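Local coordinates for protein ubiquinol-cytochrome C chaperone (Brucella abortus NCTC 8038, PDB 6RWT) that probably acts as an assembly chaperone of respiratory complex III, as its homologue Cbp3 does by binding newly synthesized cytochrome b, at residues Y47-L58 with A72-V83; Y109-A117 with L127-I135. One frame throughout, in Å; residues are numbered along the deposited sequence. Where two conformers were deposited one is given.

In the fold
Both contacts join antiparallel helices adjacent in the chain, and both are partly buried, but their chemistry differs. Contact 1, nearer the core (centre about 5 Å from that of the chain), packs helix 43-61 on helix 66-89 through aromatic and aliphatic side chains, without a hydrogen bond across it. Contact 2, nearer the surface (about 12 Å), has an asparagine in its middle, with two arginines and ordered waters at its margin. The axes of segments 109-117 and 127-135 approach to 9.1 Å, against 10.2 Å for 47-58 and 72-83. Helix 43-61 links the two: Glu48 OE2 forms a salt bridge with Arg111 NH1 of contact 2, and Met49 packs on Ile135.

Contact 1: Y47-L58 with A72-V83; sequences YEMLSLHIFLAL and AQEIADEFFKDV. With MG (magnesium ion), chain C.
Phe79 is the knob of this helix pair, its ring set among Tyr47, Leu50, Ser51 and Ile54. CG lies anti to the backbone N (chi1 172°), which carries the ring across to helix 43-61. Ile54 CG2 lies over one face, toward the rim, Val83 CG2 of the ring's own helix likewise over the opposite one, and Leu50 CD2 meets the edge in plane, 3.9 Å from Phe79 CD1. The Tyr47 and Phe79 side chains run at about a right angle, Tyr47 CE1 3.8 Å from Phe79 CZ, while Val83 CG2 touches the tyrosine edge.

Toward the other end the contacts are aliphatic: Ile54 CD1 meets Ile75 CG2, in one of that residue's two conformers, and Leu58 CD2 lies over Ala72, 3.8 Å from its CB.

No hydrogen bond crosses the contact. Asp82 OD2 lies beside Leu50 CD2 but, in one of two conformers, is hydrogen-bonded to Tyr21 OH. Glu74 OE1 and five waters coordinate a magnesium ion; one of these waters also donates to Asp77 OD2 and Glu78 OE2.

The segment axes run 165° apart. Helix 2-28 packs on Ile54 through Tyr21 and Ile24, and helix 100-120 covers Tyr47 through Met107 and Phe108.

Contact 2: Y109-A117 with L127-I135; sequences YGRVGAYGA and LAAALTRNI
Asn134 ND2 donates two hydrogen bonds across the helix pair, to Arg111 O at 3.0 Å and to Tyr115 OH at 3.1 Å. Both are fairly straight, with N-H...O angles of 159° and 162°, and both acceptors lie close to the amide plane, so the pair fixes the rotation of that group. Arg111 O is approached from above its carbonyl plane. In a regular helix this oxygen would accept from the N of Tyr115, four residues on, but the helix is kinked here and that N makes only a weak bond, to Val112 O; Asn134 ND2 supplies a donor instead.

The Arg111 guanidinium slides past the amide in the opposite direction, with Asn134 CG over one of its faces. Its NE and Asn134 OD1 share a water, and NH2 reaches Arg133 O through another. NH1 is held by a salt bridge to Glu48 of helix 43-61.

Inward, Tyr115 is a knob among Leu127, Ala130, Leu131 and Asn134. With CG anti to the carbonyl carbon (chi1 -58°), its ring extends along the groove. Leu131 CD2 lies 3.6 Å from Tyr115 CE1, Ala130 CB sits at the ring edge 4.0 Å from Tyr115 CD1, and Leu127 CD1 is equally far from that atom. Beside it, Ala114 CB meets Ala130 CB at 3.8 Å, small residues facing each other where the backbones come close; Arg133 NH2 adds an edge-on contact 3.6 Å from Ala114 CB.

Leu52 touches Tyr115 from helix 43-61, while Leu148 and Leu153 of helix 145-161 touch Leu131 and Leu127, the same leucines that meet the tyrosine. The two helices, joined by a short connection, form an antiparallel helical hairpin within the all-helical fold of the ubiquinol-cytochrome c chaperone family, with Tyr115 as a knob in a hole of helix 124-135.

Contact 1: Y47-L58 with A72-V83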
loop_
_atom_site.group_PDB
_atom_site.type_symbol
_atom_site.label_atom_id
_atom_site.label_comp_id
_atom_site.label_asym_id
_atom_site.label_seq_id
_atom_site.Cartn_x
_atom_site.Cartn_y
_atom_site.Cartn_z
ATOM N N TYR A 47 -1.742 3.521 -9.681
ATOM C CA TYR A 47 -2.037 2.225 -9.045
ATOM C C TYR A 47 -0.769 1.591 -8.419
ATOM O O TYR A 47 -0.834 1.037 -7.305
ATOM C CB TYR A 47 -2.741 1.243 -10.017
ATOM C CG TYR A 47 -2.737 -0.178 -9.478
ATOM C CD1 TYR A 47 -3.743 -0.629 -8.629
ATOM C CD2 TYR A 47 -1.663 -1.046 -9.743
ATOM C CE1 TYR A 47 -3.714 -1.914 -8.095
ATOM C CE2 TYR A 47 -1.614 -2.326 -9.203
ATOM C CZ TYR A 47 -2.637 -2.760 -8.378
ATOM O OH TYR A 47 -2.586 -4.023 -7.825
ATOM N N GLU A 48 0.376 1.661 -9.114
ATOM C CA GLU A 48 1.610 1.075 -8.564
ATOM C C GLU A 48 1.986 1.758 -7.240
ATOM O O GLU A 48 2.411 1.093 -6.293
ATOM C CB GLU A 48 2.788 1.131 -9.559
ATOM C CG GLU A 48 2.647 0.295 -10.838
ATOM C CD GLU A 48 2.435 -1.202 -10.611
ATOM O OE1 GLU A 48 2.801 -1.732 -9.539
ATOM O OE2 GLU A 48 1.911 -1.877 -11.535
ATOM N N MET A 49 1.820 3.075 -7.158
ATOM C CA MET A 49 2.109 3.785 -5.903
ATOM C C MET A 49 1.077 3.476 -4.805
ATOM O O MET A 49 1.460 3.250 -3.644
ATOM C CB MET A 49 2.244 5.302 -6.128
ATOM C CG MET A 49 3.470 5.726 -6.953
ATOM S SD MET A 49 5.064 5.249 -6.234
ATOM C CE MET A 49 5.367 3.727 -7.103
ATOM N N LEU A 50 -0.210 3.416 -5.139
ATOM C CA LEU A 50 -1.206 3.067 -4.114
ATOM C C LEU A 50 -0.982 1.647 -3.571
ATOM O O LEU A 50 -0.944 1.439 -2.360
ATOM C CB LEU A 50 -2.636 3.233 -4.637
ATOM C CG LEU A 50 -3.762 2.940 -3.633
ATOM C CD1 LEU A 50 -3.762 3.895 -2.442
ATOM C CD2 LEU A 50 -5.111 2.961 -4.330
ATOM N N SER A 51 -0.821 0.683 -4.478
ATOM C CA SER A 51 -0.593 -0.716 -4.091
ATOM C C SER A 51 0.690 -0.908 -3.263
ATOM O O SER A 51 0.698 -1.697 -2.312
ATOM C CB SER A 51 -0.609 -1.640 -5.326
ATOM O OG SER A 51 0.416 -1.331 -6.250
ATOM N N LEU A 52 1.756 -0.177 -3.607
ATOM C CA LEU A 52 2.992 -0.213 -2.811
ATOM C C LEU A 52 2.737 0.212 -1.356
ATOM O O LEU A 52 3.217 -0.442 -0.426
ATOM C CB LEU A 52 4.074 0.673 -3.457
ATOM C CG LEU A 52 5.374 0.903 -2.683
ATOM C CD1 LEU A 52 6.092 -0.414 -2.425
ATOM C CD2 LEU A 52 6.282 1.865 -3.443
ATOM N N HIS A 53 2.002 1.312 -1.174
ATOM C CA HIS A 53 1.740 1.857 0.167
ATOM C C HIS A 53 0.731 1.005 0.961
ATOM O O HIS A 53 0.889 0.815 2.178
ATOM C CB HIS A 53 1.349 3.352 0.080
ATOM C CG HIS A 53 2.504 4.243 -0.272
ATOM N ND1 HIS A 53 2.986 4.394 -1.558
ATOM C CD2 HIS A 53 3.302 5.003 0.516
ATOM C CE1 HIS A 53 4.025 5.216 -1.542
ATOM N NE2 HIS A 53 4.244 5.588 -0.294
ATOM N N ILE A 54 -0.271 0.450 0.274
ATOM C CA ILE A 54 -1.182 -0.520 0.888
ATOM C C ILE A 54 -0.411 -1.780 1.341
ATOM O O ILE A 54 -0.568 -2.231 2.485
ATOM C CB ILE A 54 -2.356 -0.877 -0.070
ATOM C CG1 ILE A 54 -3.276 0.332 -0.271
ATOM C CG2 ILE A 54 -3.140 -2.092 0.425
ATOM C CD1 ILE A 54 -4.183 0.679 0.902
ATOM N N PHE A 55 0.450 -2.310 0.464
ATOM C CA PHE A 55 1.311 -3.432 0.816
ATOM C C PHE A 55 2.102 -3.161 2.109
ATOM O O PHE A 55 2.181 -4.016 2.988
ATOM C CB PHE A 55 2.296 -3.790 -0.322
ATOM C CG PHE A 55 3.552 -4.447 0.178
ATOM C CD1 PHE A 55 3.568 -5.799 0.464
ATOM C CD2 PHE A 55 4.701 -3.692 0.434
ATOM C CE1 PHE A 55 4.711 -6.398 0.985
ATOM C CE2 PHE A 55 5.838 -4.278 0.961
ATOM C CZ PHE A 55 5.842 -5.637 1.231
ATOM N N LEU A 56 2.733 -1.991 2.195
ATOM C CA LEU A 56 3.534 -1.657 3.385
ATOM C C LEU A 56 2.703 -1.733 4.666
ATOM O O LEU A 56 3.174 -2.259 5.683
ATOM C CB LEU A 56 4.201 -0.282 3.249
ATOM C CG LEU A 56 5.507 -0.257 2.449
ATOM C CD1 LEU A 56 5.830 1.140 1.935
ATOM C CD2 LEU A 56 6.667 -0.803 3.278
ATOM N N ALA A 57 1.473 -1.231 4.612
ATOM C CA ALA A 57 0.561 -1.316 5.773
ATOM C C ALA A 57 0.188 -2.764 6.138
ATOM O O ALA A 57 0.271 -3.159 7.306
ATOM C CB ALA A 57 -0.696 -0.494 5.524
ATOM N N LEU A 58 -0.220 -3.545 5.145
ATOM C CA LEU A 58 -0.598 -4.948 5.376
ATOM C C LEU A 58 0.580 -5.780 5.897
ATOM O O LEU A 58 0.406 -6.608 6.798
ATOM C CB LEU A 58 -1.168 -5.586 4.100
ATOM C CG LEU A 58 -2.402 -4.935 3.451
ATOM C CD1 LEU A 58 -2.871 -5.732 2.236
ATOM C CD2 LEU A 58 -3.549 -4.712 4.421
ATOM N N ALA A 72 -6.163 -4.507 8.999
ATOM C CA ALA A 72 -5.626 -4.938 7.689
ATOM C C ALA A 72 -6.756 -5.362 6.734
ATOM O O ALA A 72 -6.753 -4.977 5.566
ATOM C CB ALA A 72 -4.617 -6.074 7.854
ATOM N N GLN A 73 -7.721 -6.136 7.244
ATOM C CA GLN A 73 -8.901 -6.534 6.458
ATOM C C GLN A 73 -9.697 -5.307 5.958
ATOM O O GLN A 73 -10.138 -5.271 4.800
ATOM C CB GLN A 73 -9.845 -7.422 7.288
ATOM C CG GLN A 73 -9.347 -8.816 7.644
ATOM C CD GLN A 73 -10.356 -9.616 8.481
ATOM O OE1 GLN A 73 -11.235 -9.054 9.156
ATOM N NE2 GLN A 73 -10.231 -10.937 8.437
ATOM N N GLU A 74 -9.880 -4.317 6.839
ATOM C CA GLU A 74 -10.586 -3.070 6.504
ATOM C C GLU A 74 -9.865 -2.282 5.404
ATOM O O GLU A 74 -10.505 -1.796 4.474
ATOM C CB GLU A 74 -10.743 -2.168 7.739
ATOM C CG GLU A 74 -11.672 -2.697 8.837
ATOM C CD GLU A 74 -13.142 -2.344 8.655
ATOM O OE1 GLU A 74 -13.537 -1.816 7.584
ATOM O OE2 GLU A 74 -13.922 -2.598 9.612
ATOM N N ILE A 75 -8.545 -2.153 5.528
ATOM C CA ILE A 75 -7.746 -1.410 4.547
ATOM C C ILE A 75 -7.749 -2.126 3.188
ATOM O O ILE A 75 -7.909 -1.482 2.144
ATOM C CB ILE A 75 -6.310 -1.156 5.062
ATOM C CG1 ILE A 75 -6.347 -0.175 6.248
ATOM C CG2 ILE A 75 -5.416 -0.643 3.936
ATOM C CD1 ILE A 75 -7.081 1.123 5.971
ATOM N N ALA A 76 -7.616 -3.453 3.200
ATOM C CA ALA A 76 -7.742 -4.257 1.976
ATOM C C ALA A 76 -9.120 -4.084 1.309
ATOM O O ALA A 76 -9.195 -3.886 0.098
ATOM C CB ALA A 76 -7.459 -5.729 2.263
ATOM N N ASP A 77 -10.189 -4.094 2.109
ATOM C CA ASP A 77 -11.565 -3.872 1.613
ATOM C C ASP A 77 -11.690 -2.514 0.914
ATOM O O ASP A 77 -12.213 -2.424 -0.208
ATOM C CB ASP A 77 -12.581 -3.956 2.773
ATOM C CG ASP A 77 -14.044 -3.899 2.306
ATOM O OD1 ASP A 77 -14.452 -4.757 1.494
ATOM O OD2 ASP A 77 -14.803 -3.016 2.771
ATOM N N GLU A 78 -11.194 -1.463 1.564
ATOM C CA GLU A 78 -11.258 -0.107 0.979
ATOM C C GLU A 78 -10.427 -0.004 -0.310
ATOM O O GLU A 78 -10.861 0.625 -1.292
ATOM C CB GLU A 78 -10.815 0.953 1.995
ATOM C CG GLU A 78 -11.749 1.156 3.188
ATOM C CD GLU A 78 -13.145 1.615 2.801
ATOM O OE1 GLU A 78 -13.283 2.543 1.962
ATOM O OE2 GLU A 78 -14.113 1.038 3.338
ATOM N N PHE A 79 -9.246 -0.627 -0.307
ATOM C CA PHE A 79 -8.361 -0.682 -1.492
ATOM C C PHE A 79 -9.045 -1.345 -2.689
ATOM O O PHE A 79 -9.079 -0.778 -3.769
ATOM C CB PHE A 79 -7.065 -1.410 -1.127
ATOM C CG PHE A 79 -6.156 -1.712 -2.294
ATOM C CD1 PHE A 79 -5.536 -0.695 -3.010
ATOM C CD2 PHE A 79 -5.884 -3.034 -2.647
ATOM C CE1 PHE A 79 -4.673 -0.993 -4.055
ATOM C CE2 PHE A 79 -5.022 -3.335 -3.688
ATOM C CZ PHE A 79 -4.414 -2.313 -4.393
ATOM N N PHE A 80 -9.634 -2.520 -2.491
ATOM C CA PHE A 80 -10.262 -3.221 -3.615
ATOM C C PHE A 80 -11.521 -2.497 -4.128
ATOM O O PHE A 80 -11.775 -2.517 -5.331
ATOM C CB PHE A 80 -10.507 -4.706 -3.292
ATOM C CG PHE A 80 -9.241 -5.531 -3.250
ATOM C CD1 PHE A 80 -8.420 -5.625 -4.378
ATOM C CD2 PHE A 80 -8.854 -6.201 -2.098
ATOM C CE1 PHE A 80 -7.249 -6.373 -4.357
ATOM C CE2 PHE A 80 -7.685 -6.956 -2.074
ATOM C CZ PHE A 80 -6.882 -7.039 -3.203
ATOM N N LYS A 81 -12.274 -1.823 -3.247
ATOM C CA LYS A 81 -13.375 -0.945 -3.710
ATOM C C LYS A 81 -12.859 0.200 -4.610
ATOM O O LYS A 81 -13.464 0.513 -5.646
ATOM C CB LYS A 81 -14.180 -0.379 -2.533
ATOM C CG LYS A 81 -15.036 -1.411 -1.805
ATOM C CD LYS A 81 -15.988 -0.811 -0.765
ATOM C CE LYS A 81 -15.300 -0.235 0.460
ATOM N NZ LYS A 81 -16.271 0.107 1.552
ATOM N N ASP A 82 -11.752 0.809 -4.178
ATOM C CA ASP A 82 -11.036 1.852 -4.917
ATOM C C ASP A 82 -10.601 1.369 -6.309
ATOM O O ASP A 82 -10.889 2.009 -7.321
ATOM C CB ASP A 82 -9.811 2.262 -4.078
ATOM C CG ASP A 82 -9.180 3.562 -4.516
ATOM O OD1 ASP A 82 -9.175 3.866 -5.721
ATOM O OD2 ASP A 82 -8.648 4.268 -3.634
ATOM N N VAL A 83 -9.922 0.225 -6.350
ATOM C CA VAL A 83 -9.384 -0.327 -7.617
ATOM C C VAL A 83 -10.511 -0.759 -8.576
ATOM O O VAL A 83 -10.431 -0.512 -9.789
ATOM C CB VAL A 83 -8.357 -1.460 -7.400
ATOM C CG1 VAL A 83 -7.772 -1.901 -8.734
ATOM C CG2 VAL A 83 -7.202 -0.994 -6.528
HETATM MG MG MG C . -15.305 -1.357 6.642
HETATM O O HOH W 1 -16.261 -1.567 8.611
HETATM O O HOH W 2 -14.410 -1.194 4.808
HETATM O O HOH W 3 -17.235 -1.281 5.880
HETATM O O HOH W 4 -15.193 0.689 6.919
HETATM O O HOH W 5 -15.491 -3.486 6.361
#

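Contact 2: Y109-A117 with L127-I135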
loop_
_atom_site.group_PDB
_atom_site.type_symbol
_atom_site.label_atom_id
_atom_site.label_comp_id
_atom_site.label_asym_id
_atom_site.label_seq_id
_atom_site.Cartn_x
_atom_site.Cartn_y
_atom_site.Cartn_z
ATOM N N TYR A 109 -1.747 -9.363 -4.785
ATOM C CA TYR A 109 -0.969 -10.226 -3.880
ATOM C C TYR A 109 0.246 -10.885 -4.552
ATOM O O TYR A 109 1.311 -11.010 -3.933
ATOM C CB TYR A 109 -1.866 -11.276 -3.203
ATOM C CG TYR A 109 -2.826 -10.683 -2.178
ATOM C CD1 TYR A 109 -2.355 -10.149 -0.977
ATOM C CD2 TYR A 109 -4.206 -10.650 -2.409
ATOM C CE1 TYR A 109 -3.226 -9.595 -0.040
ATOM C CE2 TYR A 109 -5.083 -10.101 -1.479
ATOM C CZ TYR A 109 -4.590 -9.574 -0.293
ATOM O OH TYR A 109 -5.462 -9.032 0.642
ATOM N N GLY A 110 0.100 -11.281 -5.815
ATOM C CA GLY A 110 1.201 -11.891 -6.562
ATOM C C GLY A 110 2.377 -10.964 -6.826
ATOM O O GLY A 110 3.534 -11.345 -6.612
ATOM N N ARG A 111 2.089 -9.741 -7.267
ATOM C CA ARG A 111 3.142 -8.815 -7.691
ATOM C C ARG A 111 3.835 -8.103 -6.531
ATOM O O ARG A 111 4.996 -7.727 -6.667
ATOM C CB ARG A 111 2.605 -7.802 -8.708
ATOM C CG ARG A 111 2.152 -8.459 -10.007
ATOM C CD ARG A 111 1.450 -7.509 -10.961
ATOM N NE ARG A 111 2.350 -6.574 -11.643
ATOM C CZ ARG A 111 2.255 -5.241 -11.642
ATOM N NH1 ARG A 111 1.313 -4.601 -10.944
ATOM N NH2 ARG A 111 3.139 -4.525 -12.336
ATOM N N VAL A 112 3.139 -7.902 -5.406
ATOM C CA VAL A 112 3.756 -7.265 -4.225
ATOM C C VAL A 112 4.491 -8.260 -3.307
ATOM O O VAL A 112 5.241 -7.838 -2.426
ATOM C CB VAL A 112 2.767 -6.399 -3.391
ATOM C CG1 VAL A 112 2.092 -5.346 -4.269
ATOM C CG2 VAL A 112 1.746 -7.246 -2.633
ATOM N N GLY A 113 4.287 -9.566 -3.508
ATOM C CA GLY A 113 5.006 -10.598 -2.742
ATOM C C GLY A 113 6.523 -10.470 -2.810
ATOM O O GLY A 113 7.209 -10.689 -1.810
ATOM N N ALA A 114 7.040 -10.096 -3.985
ATOM C CA ALA A 114 8.472 -9.832 -4.161
ATOM C C ALA A 114 8.985 -8.714 -3.252
ATOM O O ALA A 114 10.119 -8.780 -2.784
ATOM C CB ALA A 114 8.794 -9.518 -5.616
ATOM N N TYR A 115 8.154 -7.698 -2.999
ATOM C CA TYR A 115 8.512 -6.626 -2.057
ATOM C C TYR A 115 8.677 -7.169 -0.629
ATOM O O TYR A 115 9.625 -6.817 0.078
ATOM C CB TYR A 115 7.464 -5.486 -2.035
ATOM C CG TYR A 115 7.159 -4.763 -3.342
ATOM C CD1 TYR A 115 8.089 -4.684 -4.383
ATOM C CD2 TYR A 115 5.935 -4.097 -3.511
ATOM C CE1 TYR A 115 7.808 -3.988 -5.551
ATOM C CE2 TYR A 115 5.650 -3.388 -4.671
ATOM C CZ TYR A 115 6.573 -3.341 -5.694
ATOM O OH TYR A 115 6.269 -2.637 -6.846
ATOM N N GLY A 116 7.740 -8.020 -0.213
ATOM C CA GLY A 116 7.794 -8.661 1.101
ATOM C C GLY A 116 9.031 -9.533 1.307
ATOM O O GLY A 116 9.694 -9.437 2.341
ATOM N N ALA A 117 9.345 -10.381 0.330
ATOM C CA ALA A 117 10.541 -11.237 0.418
ATOM C C ALA A 117 11.830 -10.410 0.476
ATOM O O ALA A 117 12.728 -10.704 1.267
ATOM C CB ALA A 117 10.591 -12.206 -0.754
ATOM N N LEU A 127 14.953 -5.748 -4.084
ATOM C CA LEU A 127 13.859 -4.764 -3.983
ATOM C C LEU A 127 13.834 -3.826 -5.196
ATOM O O LEU A 127 12.773 -3.622 -5.784
ATOM C CB LEU A 127 13.929 -3.968 -2.666
ATOM C CG LEU A 127 12.836 -2.920 -2.396
ATOM C CD1 LEU A 127 11.443 -3.545 -2.422
ATOM C CD2 LEU A 127 13.069 -2.230 -1.061
ATOM N N ALA A 128 14.999 -3.301 -5.585
ATOM C CA ALA A 128 15.094 -2.437 -6.782
ATOM C C ALA A 128 14.703 -3.165 -8.071
ATOM O O ALA A 128 14.036 -2.581 -8.936
ATOM C CB ALA A 128 16.493 -1.849 -6.910
ATOM N N ALA A 129 15.098 -4.434 -8.189
ATOM C CA ALA A 129 14.712 -5.274 -9.333
ATOM C C ALA A 129 13.191 -5.491 -9.404
ATOM O O ALA A 129 12.607 -5.386 -10.487
ATOM C CB ALA A 129 15.447 -6.615 -9.292
ATOM N N ALA A 130 12.561 -5.780 -8.258
ATOM C CA ALA A 130 11.099 -5.943 -8.177
ATOM C C ALA A 130 10.350 -4.640 -8.515
ATOM O O ALA A 130 9.366 -4.649 -9.267
ATOM C CB ALA A 130 10.696 -6.434 -6.791
ATOM N N LEU A 131 10.828 -3.524 -7.975
ATOM C CA LEU A 131 10.251 -2.212 -8.300
ATOM C C LEU A 131 10.356 -1.885 -9.805
ATOM O O LEU A 131 9.396 -1.376 -10.391
ATOM C CB LEU A 131 10.896 -1.107 -7.458
ATOM C CG LEU A 131 10.581 -1.111 -5.953
ATOM C CD1 LEU A 131 11.537 -0.215 -5.185
ATOM C CD2 LEU A 131 9.142 -0.678 -5.681
ATOM N N THR A 132 11.514 -2.175 -10.413
ATOM C CA THR A 132 11.725 -1.948 -11.851
ATOM C C THR A 132 10.775 -2.820 -12.675
ATOM O O THR A 132 10.116 -2.322 -13.583
ATOM C CB THR A 132 13.204 -2.214 -12.267
ATOM O OG1 THR A 132 14.090 -1.404 -11.480
ATOM C CG2 THR A 132 13.445 -1.896 -13.741
ATOM N N ARG A 133 10.714 -4.111 -12.336
ATOM C CA ARG A 133 9.823 -5.087 -12.988
ATOM C C ARG A 133 8.363 -4.616 -12.969
ATOM O O ARG A 133 7.681 -4.643 -13.992
ATOM C CB ARG A 133 9.939 -6.446 -12.283
ATOM C CG ARG A 133 9.365 -7.634 -13.036
ATOM C CD ARG A 133 10.013 -8.952 -12.593
ATOM N NE ARG A 133 9.739 -9.265 -11.180
ATOM C CZ ARG A 133 10.637 -9.403 -10.193
ATOM N NH1 ARG A 133 11.951 -9.271 -10.388
ATOM N NH2 ARG A 133 10.205 -9.687 -8.964
ATOM N N ASN A 134 7.905 -4.172 -11.804
ATOM C CA ASN A 134 6.500 -3.779 -11.616
ATOM C C ASN A 134 6.155 -2.397 -12.181
ATOM O O ASN A 134 5.057 -2.218 -12.722
ATOM C CB ASN A 134 6.106 -3.838 -10.125
ATOM C CG ASN A 134 5.952 -5.266 -9.596
ATOM O OD1 ASN A 134 5.982 -6.251 -10.348
ATOM N ND2 ASN A 134 5.801 -5.383 -8.281
ATOM N N ILE A 135 7.075 -1.436 -12.064
ATOM C CA ILE A 135 6.777 -0.013 -12.338
ATOM C C ILE A 135 7.360 0.524 -13.657
ATOM O O ILE A 135 6.678 1.270 -14.359
ATOM C CB ILE A 135 7.219 0.887 -11.156
ATOM C CG1 ILE A 135 6.587 0.380 -9.849
ATOM C CG2 ILE A 135 6.829 2.345 -11.403
ATOM C CD1 ILE A 135 7.160 0.978 -8.577
HETATM O O HOH W 6 4.995 -5.410 -14.697
HETATM O O HOH W 7 4.727 -7.670 -12.894
HETATM O O HOH W 8 6.837 -8.827 -8.750
#